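Long-range contacts in ApeI dehydratase-like domain-containing protein (Pectobacterium atrosepticum, PDB 3ESI), which is of unknown function but adopts the hot-dog fold of ApeI-like dehydratases, and may therefore act as a dehydratase on acyl thioesters: residues A[19-24]-A[83-88]; A[59-64]-A[88-93]. One frame throughout, in Å; residues are numbered along the deposited sequence.

Contact 1 of 2, residues A[19-24]-A[83-88]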
ATOM      1  N   GLN A  19      12.418  14.011  27.688  1.00 60.82           N
ATOM      2  CA  GLN A  19      13.012  13.678  26.402  1.00 59.83           C
ATOM      3  C   GLN A  19      13.864  12.422  26.474  1.00 58.11           C
ATOM      4  O   GLN A  19      14.507  12.135  27.484  1.00 58.31           O
ATOM      5  CB  GLN A  19      13.873  14.839  25.887  1.00 61.03           C
ATOM      6  CG  GLN A  19      13.095  16.126  25.673  1.00 65.58           C
ATOM      7  CD  GLN A  19      13.902  17.387  26.008  1.00 67.53           C
ATOM      8  OE1 GLN A  19      14.732  17.842  25.215  1.00 68.45           O
ATOM      9  NE2 GLN A  19      13.655  17.950  27.197  1.00 66.26           N
ATOM     10  N   VAL A  20      13.844  11.664  25.388  1.00 55.09           N
ATOM     11  CA  VAL A  20      14.635  10.456  25.283  1.00 51.92           C
ATOM     12  C   VAL A  20      15.057  10.368  23.826  1.00 50.24           C
ATOM     13  O   VAL A  20      14.262  10.623  22.917  1.00 49.74           O
ATOM     14  CB  VAL A  20      13.837   9.190  25.684  1.00 52.35           C
ATOM     15  CG1 VAL A  20      12.703   8.926  24.697  1.00 49.85           C
ATOM     16  CG2 VAL A  20      14.781   8.000  25.757  1.00 51.57           C
ATOM     17  N   GLU A  21      16.322  10.050  23.610  1.00 47.45           N
ATOM     18  CA  GLU A  21      16.841   9.933  22.268  1.00 44.76           C
ATOM     19  C   GLU A  21      17.316   8.517  22.057  1.00 42.87           C
ATOM     20  O   GLU A  21      18.065   7.983  22.873  1.00 43.03           O
ATOM     21  CB  GLU A  21      18.002  10.895  22.063  1.00 45.41           C
ATOM     22  CG  GLU A  21      18.540  10.868  20.653  1.00 47.04           C
ATOM     23  CD  GLU A  21      19.564  11.947  20.406  1.00 48.09           C
ATOM     24  OE1 GLU A  21      19.389  13.060  20.956  1.00 49.91           O
ATOM     25  OE2 GLU A  21      20.527  11.695  19.651  1.00 47.44           O
ATOM     26  N   LEU A  22      16.866   7.896  20.979  1.00 40.96           N
ATOM     27  CA  LEU A  22      17.290   6.539  20.690  1.00 39.76           C
ATOM     28  C   LEU A  22      17.966   6.454  19.345  1.00 39.35           C
ATOM     29  O   LEU A  22      17.682   7.237  18.443  1.00 39.71           O
ATOM     30  CB  LEU A  22      16.105   5.574  20.690  1.00 39.97           C
ATOM     31  CG  LEU A  22      15.465   5.240  22.031  1.00 41.51           C
ATOM     32  CD1 LEU A  22      14.735   6.455  22.575  1.00 40.60           C
ATOM     33  CD2 LEU A  22      14.498   4.094  21.841  1.00 43.25           C
ATOM     34  N   MET A  23      18.893   5.516  19.220  1.00 37.94           N
ATOM     35  CA  MET A  23      19.543   5.289  17.941  1.00 37.69           C
ATOM     36  C   MET A  23      18.982   3.915  17.631  1.00 35.61           C
ATOM     37  O   MET A  23      19.102   2.997  18.444  1.00 33.85           O
ATOM     38  CB  MET A  23      21.069   5.254  18.076  1.00 40.97           C
ATOM     39  CG  MET A  23      21.793   5.175  16.733  1.00 44.88           C
ATOM     40  SD  MET A  23      23.591   5.440  16.824  1.00 50.26           S
ATOM     41  CE  MET A  23      23.620   7.304  16.836  1.00 47.16           C
ATOM     42  N   LEU A  24      18.328   3.784  16.484  1.00 33.41           N
ATOM     43  CA  LEU A  24      17.708   2.513  16.105  1.00 31.91           C
ATOM     44  C   LEU A  24      18.196   2.021  14.747  1.00 32.58           C
ATOM     45  O   LEU A  24      18.604   2.807  13.882  1.00 31.98           O
ATOM     46  CB  LEU A  24      16.179   2.670  16.060  1.00 29.17           C
ATOM     47  CG  LEU A  24      15.545   3.458  17.206  1.00 28.41           C
ATOM     48  CD1 LEU A  24      14.082   3.704  16.908  1.00 32.48           C
ATOM     49  CD2 LEU A  24      15.703   2.716  18.497  1.00 29.16           C
ATOM     50  N   THR A  83      20.053   3.499   9.684  1.00 36.15           N
ATOM     51  CA  THR A  83      20.262   3.827  11.095  1.00 35.91           C
ATOM     52  C   THR A  83      19.458   5.096  11.359  1.00 34.33           C
ATOM     53  O   THR A  83      19.543   6.063  10.597  1.00 33.82           O
ATOM     54  CB  THR A  83      21.759   4.055  11.394  1.00 35.77           C
ATOM     55  OG1 THR A  83      22.471   2.841  11.128  1.00 37.03           O
ATOM     56  CG2 THR A  83      21.975   4.445  12.850  1.00 34.29           C
ATOM     57  N   LEU A  84      18.667   5.084  12.428  1.00 34.42           N
ATOM     58  CA  LEU A  84      17.810   6.225  12.748  1.00 36.00           C
ATOM     59  C   LEU A  84      17.981   6.812  14.136  1.00 36.98           C
ATOM     60  O   LEU A  84      18.282   6.104  15.100  1.00 39.24           O
ATOM     61  CB  LEU A  84      16.333   5.832  12.623  1.00 33.82           C
ATOM     62  CG  LEU A  84      15.777   5.149  11.372  1.00 33.95           C
ATOM     63  CD1 LEU A  84      14.297   4.781  11.609  1.00 33.48           C
ATOM     64  CD2 LEU A  84      15.923   6.076  10.167  1.00 32.49           C
ATOM     65  N   ARG A  85      17.775   8.117  14.230  1.00 37.62           N
ATOM     66  CA  ARG A  85      17.794   8.787  15.518  1.00 37.99           C
ATOM     67  C   ARG A  85      16.303   9.076  15.777  1.00 36.80           C
ATOM     68  O   ARG A  85      15.597   9.592  14.910  1.00 37.07           O
ATOM     69  CB  ARG A  85      18.575  10.112  15.472  1.00 39.06           C
ATOM     70  CG  ARG A  85      18.785  10.718  16.864  1.00 40.99           C
ATOM     71  CD  ARG A  85      19.067  12.221  16.828  1.00 45.22           C
ATOM     72  NE  ARG A  85      20.220  12.587  16.009  1.00 49.98           N
ATOM     73  CZ  ARG A  85      21.481  12.218  16.248  1.00 52.15           C
ATOM     74  NH1 ARG A  85      21.785  11.456  17.296  1.00 53.46           N
ATOM     75  NH2 ARG A  85      22.445  12.617  15.430  1.00 51.99           N
ATOM     76  N   LEU A  86      15.822   8.704  16.952  1.00 35.75           N
ATOM     77  CA  LEU A  86      14.442   8.942  17.321  1.00 33.99           C
ATOM     78  C   LEU A  86      14.415   9.840  18.548  1.00 34.66           C
ATOM     79  O   LEU A  86      14.945   9.480  19.600  1.00 34.97           O
ATOM     80  CB  LEU A  86      13.733   7.624  17.651  1.00 31.34           C
ATOM     81  CG  LEU A  86      12.319   7.838  18.217  1.00 29.95           C
ATOM     82  CD1 LEU A  86      11.470   8.521  17.157  1.00 28.15           C
ATOM     83  CD2 LEU A  86      11.669   6.511  18.631  1.00 26.78           C
ATOM     84  N   VAL A  87      13.814  11.014  18.410  1.00 34.36           N
ATOM     85  CA  VAL A  87      13.693  11.942  19.531  1.00 34.26           C
ATOM     86  C   VAL A  87      12.218  12.040  19.939  1.00 35.76           C
ATOM     87  O   VAL A  87      11.353  12.339  19.106  1.00 33.97           O
ATOM     88  CB  VAL A  87      14.200  13.371  19.156  1.00 34.59           C
ATOM     89  CG1 VAL A  87      14.056  14.307  20.347  1.00 31.78           C
ATOM     90  CG2 VAL A  87      15.657  13.322  18.712  1.00 32.53           C
ATOM     91  N   LEU A  88      11.947  11.773  21.216  1.00 38.00           N
ATOM     92  CA  LEU A  88      10.599  11.835  21.789  1.00 40.40           C
ATOM     93  C   LEU A  88      10.558  12.898  22.888  1.00 43.13           C
ATOM     94  O   LEU A  88      11.372  12.857  23.816  1.00 41.96           O
ATOM     95  CB  LEU A  88      10.218  10.499  22.432  1.00 39.65           C
ATOM     96  CG  LEU A  88       9.629   9.344  21.626  1.00 41.81           C
ATOM     97  CD1 LEU A  88      10.298   9.242  20.277  1.00 41.58           C
ATOM     98  CD2 LEU A  88       9.798   8.058  22.429  1.00 40.73           C
TER
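Arg-85 reaches across from strand 83-91, which lies between strands 17-25 and 96-105, to Glu-21 on the former. CB leaves Arg-85 on the sheet face shared with Glu-21, Met-23 and Val-87. CG, placed anti to the backbone N (chi1 -171°), lies 3.8 Å from CG of Glu-21, and Arg-85 CD lies 3.6 Å from Glu-21 CD. A bend at chi3 (-57°) turns the guanidinium back toward the carboxylate, and Arg-85 NH1 donates to Glu-21 OE2 at 2.7 Å. This salt bridge is short but not straight: the N-H...O angle is 133°, OE2 sits somewhat out of the guanidinium plane, and the carboxylate and guanidinium planes are steeply inclined to each other. NH2 of Arg-85 has a second acidic partner, Glu-109, so one guanidinium links two carboxylates.

Segments 19-24 and 83-88 run antiparallel, their axes 4.6 Å apart at closest approach. Three hydrogen-bonded pairs, Val-20 with Leu-88, Leu-22 with Leu-86 and Leu-24 with Leu-84, each exchange two N-H...O bonds. The pairs between them, Glu-21 with Val-87 and Met-23 with Arg-85, are non-hydrogen-bonded.

On the other face the two segments present only aliphatic side chains, Val-20, Leu-22, Leu-24, Leu-84, Leu-86 and Leu-88. CG1 of Val-20 lies 3.7 Å from CB of Leu-88, the two side chains pointing the same way, while CD1 of Leu-24 reaches diagonally to CB of Leu-86 at 4.0 Å. On helix 45-59, Val-20 meets Val-59, Leu-22 meets Tyr-55, and Leu-88 meets Tyr-55 and Ala-56. A greasy sheet face against a long helix, with the Glu-21 to Arg-85 salt bridge on the reverse, fits the hot-dog fold, in which a curved antiparallel sheet wraps the central helix.

Contact 2 of 2, residues A[59-64]-A[88-93]; sequences VLAQGW and LIWHAG
Trp-90 and Trp-64 form a T-shaped pair where the hot-dog helix 45-59 gives way to the next strand of its wrapping sheet. The six-membered ring of Trp-90 turns its edge to the face of Trp-64; its centroid lies 4.6 Å from that of the Trp-64 five-membered ring, and the planes meet at 72°. CZ2 of Trp-90 leads, standing over the centre of the Trp-64 indole. Its neighbour CH2 lies over the same face, above NE1.

The faces of Trp-90 are occupied too. CB of Ala-61 rests 3.5 Å from the centroid of the six-membered ring, only 3° off its normal, a nearly ideal CH-pi contact. CA of Ala-92 approaches the opposite face, and the indole is sandwiched between Ala-61 of the connecting loop and Ala-92, just past the end of its own strand.

Further out, CD1 of Leu-60 packs 4.0 Å from CB of Leu-88 and 4.1 Å from CB of Trp-90, carrying the apolar contact from the root of the indole down the strand.

The backbone geometry is consistent with these placements. Residues Ala-61 to Trp-64 make a type I beta turn, closed by the bond from Trp-64 N to Ala-61 O, which brings the Ala-61 methyl and the Trp-64 indole to the same partner ring. Leu-119 and Pro-121 of strand 108-121 touch Trp-64 as well. On the strand side, Trp-90 is backbone-bonded to Ser-18, and its chi1 of -175° sets CG anti to N, extending the indole toward the turn, where CZ2 comes within 3.4 Å of Trp-64 CE2.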
ATOM      1  N   VAL A  59       9.004   4.563  28.532  1.00 51.81           N
ATOM      2  CA  VAL A  59      10.063   5.425  29.043  1.00 51.44           C
ATOM      3  C   VAL A  59       9.645   6.836  29.489  1.00 51.59           C
ATOM      4  O   VAL A  59      10.322   7.442  30.316  1.00 51.60           O
ATOM      5  CB  VAL A  59      11.202   5.555  27.992  1.00 50.54           C
ATOM      6  CG1 VAL A  59      12.307   6.446  28.513  1.00 49.61           C
ATOM      7  CG2 VAL A  59      11.757   4.181  27.651  1.00 50.01           C
ATOM      8  N   LEU A  60       8.552   7.371  28.957  1.00 51.24           N
ATOM      9  CA  LEU A  60       8.146   8.713  29.354  1.00 51.12           C
ATOM     10  C   LEU A  60       6.772   8.815  30.010  1.00 52.08           C
ATOM     11  O   LEU A  60       6.638   9.402  31.080  1.00 52.74           O
ATOM     12  CB  LEU A  60       8.216   9.657  28.152  1.00 49.91           C
ATOM     13  CG  LEU A  60       9.596   9.806  27.505  1.00 49.85           C
ATOM     14  CD1 LEU A  60       9.525  10.824  26.371  1.00 49.41           C
ATOM     15  CD2 LEU A  60      10.618  10.242  28.550  1.00 49.07           C
ATOM     16  N   ALA A  61       5.754   8.246  29.372  1.00 53.32           N
ATOM     17  CA  ALA A  61       4.395   8.306  29.895  1.00 53.16           C
ATOM     18  C   ALA A  61       3.866   6.917  30.194  1.00 54.04           C
ATOM     19  O   ALA A  61       2.968   6.423  29.517  1.00 52.93           O
ATOM     20  CB  ALA A  61       3.500   9.003  28.889  1.00 52.77           C
ATOM     21  N   GLN A  62       4.423   6.302  31.228  1.00 56.30           N
ATOM     22  CA  GLN A  62       4.052   4.952  31.629  1.00 59.18           C
ATOM     23  C   GLN A  62       2.552   4.675  31.783  1.00 60.24           C
ATOM     24  O   GLN A  62       2.057   3.620  31.358  1.00 61.02           O
ATOM     25  CB  GLN A  62       4.784   4.577  32.924  1.00 61.13           C
ATOM     26  CG  GLN A  62       6.270   4.235  32.736  1.00 63.68           C
ATOM     27  CD  GLN A  62       7.129   5.427  32.325  1.00 66.30           C
ATOM     28  OE1 GLN A  62       8.303   5.263  31.985  1.00 67.70           O
ATOM     29  NE2 GLN A  62       6.553   6.634  32.363  1.00 66.49           N
ATOM     30  N   GLY A  63       1.823   5.611  32.381  1.00 59.53           N
ATOM     31  CA  GLY A  63       0.402   5.385  32.566  1.00 58.61           C
ATOM     32  C   GLY A  63      -0.495   6.000  31.509  1.00 58.18           C
ATOM     33  O   GLY A  63      -1.657   6.304  31.787  1.00 57.69           O
ATOM     34  N   TRP A  64       0.024   6.183  30.298  1.00 56.32           N
ATOM     35  CA  TRP A  64      -0.774   6.774  29.229  1.00 53.94           C
ATOM     36  C   TRP A  64      -0.870   5.904  27.979  1.00 52.61           C
ATOM     37  O   TRP A  64      -0.165   4.905  27.838  1.00 54.18           O
ATOM     38  CB  TRP A  64      -0.200   8.135  28.849  1.00 53.93           C
ATOM     39  CG  TRP A  64      -0.121   9.102  29.995  1.00 54.54           C
ATOM     40  CD1 TRP A  64       0.591   8.949  31.159  1.00 53.35           C
ATOM     41  CD2 TRP A  64      -0.765  10.381  30.082  1.00 53.65           C
ATOM     42  NE1 TRP A  64       0.426  10.058  31.962  1.00 52.99           N
ATOM     43  CE2 TRP A  64      -0.399  10.952  31.327  1.00 53.90           C
ATOM     44  CE3 TRP A  64      -1.614  11.102  29.232  1.00 53.23           C
ATOM     45  CZ2 TRP A  64      -0.855  12.214  31.741  1.00 52.29           C
ATOM     46  CZ3 TRP A  64      -2.069  12.361  29.644  1.00 52.84           C
ATOM     47  CH2 TRP A  64      -1.687  12.900  30.890  1.00 52.48           C
ATOM     48  N   LEU A  88      11.947  11.773  21.216  1.00 38.00           N
ATOM     49  CA  LEU A  88      10.599  11.835  21.789  1.00 40.40           C
ATOM     50  C   LEU A  88      10.558  12.898  22.888  1.00 43.13           C
ATOM     51  O   LEU A  88      11.372  12.857  23.816  1.00 41.96           O
ATOM     52  CB  LEU A  88      10.218  10.499  22.432  1.00 39.65           C
ATOM     53  CG  LEU A  88       9.629   9.344  21.626  1.00 41.81           C
ATOM     54  CD1 LEU A  88      10.298   9.242  20.277  1.00 41.58           C
ATOM     55  CD2 LEU A  88       9.798   8.058  22.429  1.00 40.73           C
ATOM     56  N   ILE A  89       9.603  13.826  22.796  1.00 44.87           N
ATOM     57  CA  ILE A  89       9.437  14.879  23.802  1.00 46.43           C
ATOM     58  C   ILE A  89       8.006  14.821  24.340  1.00 49.61           C
ATOM     59  O   ILE A  89       7.048  14.935  23.573  1.00 51.05           O
ATOM     60  CB  ILE A  89       9.672  16.280  23.194  1.00 45.56           C
ATOM     61  CG1 ILE A  89      11.105  16.387  22.659  1.00 44.46           C
ATOM     62  CG2 ILE A  89       9.413  17.348  24.246  1.00 44.97           C
ATOM     63  CD1 ILE A  89      11.357  17.619  21.808  1.00 42.28           C
ATOM     64  N   TRP A  90       7.850  14.640  25.647  1.00 51.66           N
ATOM     65  CA  TRP A  90       6.511  14.568  26.216  1.00 54.90           C
ATOM     66  C   TRP A  90       6.176  15.649  27.221  1.00 56.02           C
ATOM     67  O   TRP A  90       6.825  15.777  28.261  1.00 57.20           O
ATOM     68  CB  TRP A  90       6.255  13.214  26.874  1.00 56.71           C
ATOM     69  CG  TRP A  90       4.836  13.088  27.361  1.00 59.36           C
ATOM     70  CD1 TRP A  90       3.692  13.283  26.626  1.00 59.55           C
ATOM     71  CD2 TRP A  90       4.411  12.733  28.675  1.00 59.91           C
ATOM     72  NE1 TRP A  90       2.583  13.068  27.409  1.00 61.27           N
ATOM     73  CE2 TRP A  90       2.995  12.730  28.671  1.00 61.57           C
ATOM     74  CE3 TRP A  90       5.086  12.415  29.856  1.00 61.31           C
ATOM     75  CZ2 TRP A  90       2.245  12.424  29.806  1.00 63.42           C
ATOM     76  CZ3 TRP A  90       4.343  12.108  30.989  1.00 63.91           C
ATOM     77  CH2 TRP A  90       2.933  12.116  30.955  1.00 65.70           C
ATOM     78  N   HIS A  91       5.123  16.396  26.907  1.00 56.99           N
ATOM     79  CA  HIS A  91       4.633  17.486  27.747  1.00 57.33           C
ATOM     80  C   HIS A  91       3.329  17.029  28.409  1.00 56.79           C
ATOM     81  O   HIS A  91       2.255  17.184  27.841  1.00 56.88           O
ATOM     82  CB  HIS A  91       4.390  18.717  26.865  1.00 57.82           C
ATOM     83  CG  HIS A  91       4.182  19.986  27.630  1.00 60.39           C
ATOM     84  ND1 HIS A  91       4.328  21.230  27.053  1.00 60.48           N
ATOM     85  CD2 HIS A  91       3.835  20.207  28.920  1.00 60.78           C
ATOM     86  CE1 HIS A  91       4.081  22.161  27.956  1.00 61.02           C
ATOM     87  NE2 HIS A  91       3.779  21.566  29.097  1.00 60.72           N
ATOM     88  N   ALA A  92       3.430  16.453  29.604  1.00 56.83           N
ATOM     89  CA  ALA A  92       2.259  15.960  30.321  1.00 57.41           C
ATOM     90  C   ALA A  92       1.198  17.039  30.544  1.00 58.81           C
ATOM     91  O   ALA A  92       0.021  16.736  30.782  1.00 59.39           O
ATOM     92  CB  ALA A  92       2.681  15.367  31.649  1.00 56.81           C
ATOM     93  N   GLY A  93       1.615  18.298  30.481  1.00 58.10           N
ATOM     94  CA  GLY A  93       0.666  19.377  30.662  1.00 58.43           C
ATOM     95  C   GLY A  93      -0.335  19.352  29.524  1.00 58.97           C
ATOM     96  O   GLY A  93      -1.504  19.009  29.725  1.00 59.86           O
TER

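Both contacts use strand 83-91: contact 1 takes its first part and contact 2 its end, with Leu-88 common to both. Their centres lie about 15 Å apart, but the packing between them is direct. CG1 of Val-20 is 4.1 Å from CD1 of Leu-60, and CG2 of Val-20 is 4.0 Å from CG1 of Val-59. Through Val-20 the aliphatic face of contact 1 meets Val-59 and Leu-60, and Leu-60 in turn packs on Trp-90; Gln-19 CG and Ile-89 CG1 touch separately at 3.6 Å. Contact 1 pairs adjacent strands within the sheet, whereas contact 2 fastens the exit of helix 45-59 to that sheet. No ligand or active-site residue is identified near either.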